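Local coordinates for amino acid ABC transporter, periplasmic amino acid-binding protein (Brucella ovis, PDB 4Z9N) that probably serves as the periplasmic amino acid-binding component of an ABC transporter and holds glutathione in its ligand pocket, at residues L128-G132 with A133-V137. Numbering follows the deposited sequence.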
loop_
_atom_site.group_PDB
_atom_site.type_symbol
_atom_site.label_atom_id
_atom_site.label_comp_id
_atom_site.label_asym_id
_atom_site.label_seq_id
_atom_site.Cartn_x
_atom_site.Cartn_y
_atom_site.Cartn_z
ATOM N N LEU D 128 28.677 -6.301 9.611
ATOM C CA LEU D 128 29.110 -6.079 10.988
ATOM C C LEU D 128 30.634 -6.150 11.110
ATOM O O LEU D 128 31.195 -5.919 12.182
ATOM C CB LEU D 128 28.443 -7.081 11.933
ATOM C CG LEU D 128 26.952 -6.823 12.195
ATOM C CD1 LEU D 128 26.329 -7.900 13.092
ATOM C CD2 LEU D 128 26.733 -5.430 12.787
ATOM N N GLN D 129 31.312 -6.460 10.011
ATOM C CA GLN D 129 32.768 -6.485 10.038
ATOM C C GLN D 129 33.349 -5.220 9.408
ATOM O O GLN D 129 34.543 -5.153 9.094
ATOM C CB GLN D 129 33.290 -7.729 9.331
ATOM C CG GLN D 129 32.641 -9.023 9.792
ATOM C CD GLN D 129 33.012 -10.182 8.904
ATOM O OE1 GLN D 129 32.923 -10.086 7.684
ATOM N NE2 GLN D 129 33.432 -11.289 9.508
ATOM N N LEU D 130 32.507 -4.205 9.260
ATOM C CA LEU D 130 32.903 -2.991 8.551
ATOM C C LEU D 130 33.308 -1.834 9.457
ATOM O O LEU D 130 33.405 -0.704 8.989
ATOM C CB LEU D 130 31.772 -2.530 7.626
ATOM C CG LEU D 130 31.519 -3.453 6.427
ATOM C CD1 LEU D 130 30.372 -2.902 5.590
ATOM C CD2 LEU D 130 32.780 -3.641 5.589
ATOM N N SER D 131 33.541 -2.098 10.741
ATOM C CA SER D 131 33.969 -1.035 11.647
ATOM C C SER D 131 35.230 -0.369 11.105
ATOM O O SER D 131 36.196 -1.046 10.749
ATOM C CB SER D 131 34.227 -1.568 13.057
ATOM O OG SER D 131 34.568 -0.503 13.928
ATOM N N GLY D 132 35.203 0.957 11.004
ATOM C CA GLY D 132 36.363 1.694 10.531
ATOM C C GLY D 132 36.474 1.858 9.025
ATOM O O GLY D 132 37.242 2.689 8.546
ATOM N N ALA D 133 35.721 1.058 8.272
ATOM C CA ALA D 133 35.796 1.092 6.810
ATOM C C ALA D 133 35.316 2.430 6.247
ATOM O O ALA D 133 34.369 3.021 6.772
ATOM C CB ALA D 133 34.966 -0.036 6.219
ATOM N N SER D 134 35.956 2.899 5.180
ATOM C CA SER D 134 35.479 4.094 4.497
ATOM C C SER D 134 34.359 3.680 3.560
ATOM O O SER D 134 34.546 2.827 2.692
ATOM C CB SER D 134 36.597 4.791 3.727
ATOM O OG SER D 134 37.174 3.919 2.772
ATOM N N ILE D 135 33.186 4.269 3.748
ATOM C CA ILE D 135 32.022 3.852 2.977
ATOM C C ILE D 135 31.421 5.020 2.213
ATOM O O ILE D 135 31.015 6.027 2.806
ATOM C CB ILE D 135 30.981 3.196 3.885
ATOM C CG1 ILE D 135 31.645 2.085 4.712
ATOM C CG2 ILE D 135 29.827 2.633 3.043
ATOM C CD1 ILE D 135 30.687 1.302 5.563
ATOM N N CYS D 136 31.321 4.876 0.894
ATOM C CA CYS D 136 30.798 5.979 0.109
ATOM C C CYS D 136 29.286 5.963 0.131
ATOM O O CYS D 136 28.634 4.916 0.173
ATOM C CB CYS D 136 31.305 5.961 -1.329
ATOM S SG CYS D 136 30.706 4.631 -2.298
ATOM N N VAL D 137 28.737 7.162 0.120
ATOM C CA VAL D 137 27.285 7.332 0.182
ATOM C C VAL D 137 26.958 8.688 -0.444
ATOM O O VAL D 137 27.784 9.600 -0.408
ATOM C CB VAL D 137 26.763 7.234 1.637
ATOM C CG1 VAL D 137 27.233 8.429 2.463
ATOM C CG2 VAL D 137 25.228 7.145 1.662
#
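The carbonyl O of Leu130 accepts a hydrogen bond from Ala133 N at 3.0 Å, closing a type II beta turn from Leu130 to Ala133. The bond is fairly straight at the hydrogen (158°), but the amide lies well above the carbonyl plane of Leu130. The methyl of Ala133 comes up against the same oxygen, CB to Leu130 O being 3.2 Å. Gly132 takes the third position of the turn with a positive phi of 87°, the left-handed region usual for glycine at this place in a type II turn.

On the buried side, the two branches of Leu130 part company. CD2 faces the methyl of Ala133 at 4.3 Å, while CD1 meets CD1 of Ile135 at 4.2 Å, methyl to methyl. Ile135 reaches back to it through an extended outer arm, CD1 anti to CA (chi2 -175°), and also packs on Met147 and Phe151 of helix 142-153. Ser131, whose CB points away from 133-137, bonds through OG to Glu157 N, and Gly132 O receives Asn159 ND2. The turn leads into strand 134-138, which runs parallel between strands 159-163 and 180-182, the alpha/beta architecture of a periplasmic binding protein lobe.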